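Local coordinates for protein DNA polymerase III subunit beta (PDB 4TSZ) that tethers DNA polymerases and other proteins to DNA, giving the replicative polymerase its processivity, at residues I341-E353 / D357-L368. Sequence-based numbering, arbitrary orientation.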
loop_
_atom_site.group_PDB
_atom_site.type_symbol
_atom_site.label_atom_id
_atom_site.label_comp_id
_atom_site.label_asym_id
_atom_site.label_seq_id
_atom_site.Cartn_x
_atom_site.Cartn_y
_atom_site.Cartn_z
ATOM N N ILE E 341 2.349 -6.194 -35.577
ATOM C CA ILE E 341 2.885 -6.744 -36.818
ATOM C C ILE E 341 3.196 -8.211 -36.538
ATOM O O ILE E 341 4.047 -8.527 -35.708
ATOM C CB ILE E 341 4.069 -5.923 -37.402
ATOM C CG1 ILE E 341 3.648 -4.445 -37.652
ATOM C CG2 ILE E 341 4.584 -6.565 -38.703
ATOM C CD1 ILE E 341 4.796 -3.395 -37.688
ATOM N N LEU E 342 2.422 -9.096 -37.168
ATOM C CA LEU E 342 2.519 -10.536 -36.964
ATOM C C LEU E 342 2.848 -11.252 -38.271
ATOM O O LEU E 342 2.830 -10.638 -39.343
ATOM C CB LEU E 342 1.184 -11.062 -36.394
ATOM C CG LEU E 342 0.704 -10.413 -35.095
ATOM C CD1 LEU E 342 -0.763 -10.080 -35.169
ATOM C CD2 LEU E 342 1.008 -11.294 -33.894
ATOM N N SER E 343 3.167 -12.549 -38.168
ATOM C CA SER E 343 3.451 -13.404 -39.306
ATOM C C SER E 343 2.736 -14.744 -39.109
ATOM O O SER E 343 1.591 -14.867 -39.543
ATOM C CB SER E 343 4.954 -13.537 -39.551
ATOM O OG SER E 343 5.628 -14.085 -38.431
ATOM N N ASP E 344 3.357 -15.711 -38.412
ATOM C CA ASP E 344 2.760 -17.027 -38.150
ATOM C C ASP E 344 2.615 -17.319 -36.648
ATOM O O ASP E 344 3.088 -16.534 -35.820
ATOM C CB ASP E 344 3.543 -18.142 -38.881
ATOM C CG ASP E 344 5.028 -18.178 -38.582
ATOM O OD1 ASP E 344 5.393 -18.536 -37.447
ATOM O OD2 ASP E 344 5.826 -17.896 -39.503
ATOM N N SER E 345 1.975 -18.457 -36.308
ATOM C CA SER E 345 1.704 -18.894 -34.937
ATOM C C SER E 345 2.948 -19.191 -34.082
ATOM O O SER E 345 2.855 -19.185 -32.853
ATOM C CB SER E 345 0.752 -20.086 -34.935
ATOM O OG SER E 345 1.366 -21.266 -35.424
ATOM N N ASN E 346 4.101 -19.443 -34.724
ATOM C CA ASN E 346 5.355 -19.768 -34.037
ATOM C C ASN E 346 6.308 -18.574 -33.934
ATOM O O ASN E 346 7.359 -18.683 -33.300
ATOM C CB ASN E 346 6.038 -20.954 -34.729
ATOM C CG ASN E 346 5.172 -22.187 -34.849
ATOM O OD1 ASN E 346 4.835 -22.635 -35.950
ATOM N ND2 ASN E 346 4.778 -22.757 -33.722
ATOM N N SER E 347 5.935 -17.436 -34.538
ATOM C CA SER E 347 6.763 -16.234 -34.569
ATOM C C SER E 347 6.255 -15.104 -33.699
ATOM O O SER E 347 5.056 -15.013 -33.411
ATOM C CB SER E 347 6.969 -15.758 -36.003
ATOM O OG SER E 347 7.472 -16.809 -36.812
ATOM N N SER E 348 7.204 -14.241 -33.292
ATOM C CA SER E 348 7.005 -13.064 -32.445
ATOM C C SER E 348 6.025 -12.032 -32.996
ATOM O O SER E 348 5.882 -11.906 -34.217
ATOM C CB SER E 348 8.342 -12.367 -32.220
ATOM O OG SER E 348 8.921 -12.747 -30.987
ATOM N N ALA E 349 5.406 -11.258 -32.096
ATOM C CA ALA E 349 4.542 -10.138 -32.426
ATOM C C ALA E 349 5.466 -8.925 -32.276
ATOM O O ALA E 349 6.289 -8.895 -31.359
ATOM C CB ALA E 349 3.405 -10.025 -31.426
ATOM N N LEU E 350 5.375 -7.971 -33.196
ATOM C CA LEU E 350 6.107 -6.713 -33.133
ATOM C C LEU E 350 5.060 -5.648 -32.853
ATOM O O LEU E 350 4.012 -5.621 -33.506
ATOM C CB LEU E 350 6.873 -6.419 -34.430
ATOM C CG LEU E 350 7.629 -5.065 -34.544
ATOM C CD1 LEU E 350 8.728 -4.904 -33.466
ATOM C CD2 LEU E 350 8.229 -4.894 -35.940
ATOM N N VAL E 351 5.306 -4.824 -31.827
ATOM C CA VAL E 351 4.349 -3.801 -31.414
ATOM C C VAL E 351 4.989 -2.411 -31.431
ATOM O O VAL E 351 6.124 -2.240 -30.983
ATOM C CB VAL E 351 3.668 -4.138 -30.052
ATOM C CG1 VAL E 351 2.461 -3.236 -29.798
ATOM C CG2 VAL E 351 3.239 -5.604 -29.986
ATOM N N HIS E 352 4.249 -1.429 -31.960
ATOM C CA HIS E 352 4.669 -0.037 -32.042
ATOM C C HIS E 352 3.518 0.879 -31.687
ATOM O O HIS E 352 2.354 0.478 -31.757
ATOM C CB HIS E 352 5.067 0.324 -33.491
ATOM C CG HIS E 352 6.270 -0.363 -34.043
ATOM N ND1 HIS E 352 7.518 -0.221 -33.463
ATOM C CD2 HIS E 352 6.393 -1.091 -35.175
ATOM C CE1 HIS E 352 8.348 -0.912 -34.227
ATOM N NE2 HIS E 352 7.717 -1.448 -35.273
ATOM N N GLU E 353 3.845 2.157 -31.426
ATOM C CA GLU E 353 2.864 3.226 -31.277
ATOM C C GLU E 353 2.330 3.482 -32.696
ATOM O O GLU E 353 2.958 3.057 -33.671
ATOM C CB GLU E 353 3.510 4.499 -30.715
ATOM C CG GLU E 353 3.909 4.384 -29.257
ATOM C CD GLU E 353 4.220 5.686 -28.541
ATOM O OE1 GLU E 353 4.780 6.611 -29.173
ATOM O OE2 GLU E 353 3.928 5.766 -27.327
ATOM N N ASP E 357 8.145 4.700 -34.984
ATOM C CA ASP E 357 8.869 3.448 -34.742
ATOM C C ASP E 357 9.924 3.584 -33.622
ATOM O O ASP E 357 10.691 2.640 -33.415
ATOM C CB ASP E 357 9.515 2.932 -36.055
ATOM C CG ASP E 357 8.546 2.561 -37.173
ATOM O OD1 ASP E 357 7.347 2.332 -36.876
ATOM O OD2 ASP E 357 8.994 2.462 -38.339
ATOM N N ASP E 358 9.951 4.735 -32.887
ATOM C CA ASP E 358 10.906 5.011 -31.782
ATOM C C ASP E 358 10.880 3.941 -30.702
ATOM O O ASP E 358 11.936 3.567 -30.197
ATOM C CB ASP E 358 10.690 6.403 -31.153
ATOM C CG ASP E 358 10.785 7.586 -32.108
ATOM O OD1 ASP E 358 11.365 7.425 -33.217
ATOM O OD2 ASP E 358 10.302 8.680 -31.742
ATOM N N SER E 359 9.675 3.440 -30.371
ATOM C CA SER E 359 9.480 2.352 -29.422
ATOM C C SER E 359 9.132 1.091 -30.206
ATOM O O SER E 359 8.375 1.155 -31.169
ATOM C CB SER E 359 8.371 2.680 -28.426
ATOM O OG SER E 359 8.746 3.766 -27.592
ATOM N N ALA E 360 9.713 -0.047 -29.807
ATOM C CA ALA E 360 9.460 -1.347 -30.427
ATOM C C ALA E 360 9.398 -2.429 -29.349
ATOM O O ALA E 360 10.230 -2.461 -28.441
ATOM C CB ALA E 360 10.524 -1.664 -31.471
ATOM N N TYR E 361 8.369 -3.274 -29.424
ATOM C CA TYR E 361 8.120 -4.331 -28.446
ATOM C C TYR E 361 7.971 -5.653 -29.142
ATOM O O TYR E 361 7.224 -5.767 -30.104
ATOM C CB TYR E 361 6.887 -4.011 -27.589
ATOM C CG TYR E 361 7.000 -2.650 -26.942
ATOM C CD1 TYR E 361 7.703 -2.480 -25.752
ATOM C CD2 TYR E 361 6.484 -1.513 -27.565
ATOM C CE1 TYR E 361 7.881 -1.216 -25.189
ATOM C CE2 TYR E 361 6.651 -0.243 -27.008
ATOM C CZ TYR E 361 7.351 -0.099 -25.818
ATOM O OH TYR E 361 7.499 1.141 -25.245
ATOM N N VAL E 362 8.714 -6.649 -28.673
ATOM C CA VAL E 362 8.725 -7.987 -29.268
ATOM C C VAL E 362 8.203 -8.987 -28.241
ATOM O O VAL E 362 8.668 -8.978 -27.109
ATOM C CB VAL E 362 10.147 -8.344 -29.770
ATOM C CG1 VAL E 362 10.157 -9.695 -30.473
ATOM C CG2 VAL E 362 10.696 -7.251 -30.696
ATOM N N VAL E 363 7.198 -9.803 -28.612
ATOM C CA VAL E 363 6.642 -10.803 -27.708
ATOM C C VAL E 363 6.650 -12.158 -28.410
ATOM O O VAL E 363 5.944 -12.324 -29.404
ATOM C CB VAL E 363 5.217 -10.450 -27.158
ATOM C CG1 VAL E 363 4.758 -11.488 -26.131
ATOM C CG2 VAL E 363 5.170 -9.056 -26.544
ATOM N N MET E 364 7.404 -13.134 -27.875
ATOM C CA MET E 364 7.399 -14.498 -28.413
ATOM C C MET E 364 6.053 -15.145 -28.046
ATOM O O MET E 364 5.563 -14.958 -26.922
ATOM C CB MET E 364 8.539 -15.367 -27.843
ATOM C CG MET E 364 9.861 -15.206 -28.559
ATOM S SD MET E 364 9.822 -15.431 -30.377
ATOM C CE MET E 364 9.761 -17.197 -30.489
ATOM N N PRO E 365 5.440 -15.904 -28.975
ATOM C CA PRO E 365 4.162 -16.554 -28.646
ATOM C C PRO E 365 4.310 -17.792 -27.747
ATOM O O PRO E 365 5.415 -18.160 -27.336
ATOM C CB PRO E 365 3.608 -16.924 -30.030
ATOM C CG PRO E 365 4.806 -17.167 -30.855
ATOM C CD PRO E 365 5.867 -16.221 -30.352
ATOM N N MET E 366 3.167 -18.418 -27.433
ATOM C CA MET E 366 3.052 -19.654 -26.667
ATOM C C MET E 366 2.479 -20.711 -27.613
ATOM O O MET E 366 1.660 -20.385 -28.479
ATOM C CB MET E 366 2.076 -19.478 -25.495
ATOM C CG MET E 366 2.596 -18.622 -24.365
ATOM S SD MET E 366 1.326 -18.357 -23.106
ATOM C CE MET E 366 1.183 -19.994 -22.411
ATOM N N ARG E 367 2.884 -21.978 -27.433
ATOM C CA ARG E 367 2.354 -23.078 -28.237
ATOM C C ARG E 367 0.935 -23.370 -27.760
ATOM O O ARG E 367 0.698 -23.486 -26.554
ATOM C CB ARG E 367 3.245 -24.335 -28.138
ATOM N N LEU E 368 -0.011 -23.406 -28.715
ATOM C CA LEU E 368 -1.429 -23.672 -28.490
ATOM C C LEU E 368 -1.674 -25.177 -28.459
ATOM O O LEU E 368 -2.077 -25.708 -27.429
ATOM C CB LEU E 368 -2.255 -23.033 -29.619
ATOM C CG LEU E 368 -3.156 -21.816 -29.325
ATOM C CD1 LEU E 368 -2.859 -21.141 -27.988
ATOM C CD2 LEU E 368 -3.084 -20.837 -30.451
HETATM O O HOH W 1 6.548 3.170 -31.417
HETATM O O HOH W 2 5.847 3.219 -26.107
#
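The imidazole of His352 receives Asp357 OD1 over the centre of one face, with His352 CD2 and Asp357 OD1 3.9 Å apart; ring and carboxylate planes differ by 33°, so this is not a flat stack. Asp357 OD1 is also salt-bridged to Arg339. At the edge, His352 ND1 donates to Ser359 O over 2.8 Å, nearly straight (173° at the hydrogen), in the ring plane and onto a carbonyl lone pair. The first torsion of His352 (-66°) sets CG beside its own backbone N and lets the ring reach across to Ser359; Ala360 CB meets His352 CE1 obliquely at 3.6 Å. The phenol of Tyr361 has Val351 O near its plane, 3.5 Å from Tyr361 CD2. Its hydroxyl is held by Arg142 O and by a water 2.8 Å from Tyr361 OH.

From Tyr361 on, the two strands are joined by paired backbone bonds. Val351 N to Tyr361 O (2.7 Å) and Ala349 N to Val363 O (2.9 Å) each have a return bond, defining two hydrogen-bonded antiparallel pairs around the non-hydrogen-bonded pair Leu350–Val362. Ala349, Val351, Tyr361 and Val363 share one sheet face; the last three pack on helix 323-330. Leu350 CD1 and Val362 CG2 touch on the other face. Beyond Val363, Pro365 packs its ring against the turn 344-347, where Pro365 CG lies 3.4 Å from Ser347 O.

The bound peptide packs on Val362 and on Met364, and the backbones of Pro365 and Arg367 hydrogen-bond to it. The arrangement is the beta hairpin of the C-terminal domain: strand 359-363 pairs with strand 177-184 of the central domain, continuing one antiparallel sheet across the domain boundary, and its C-terminal continuation lines part of the peptide-binding site of this bacterial beta subunit.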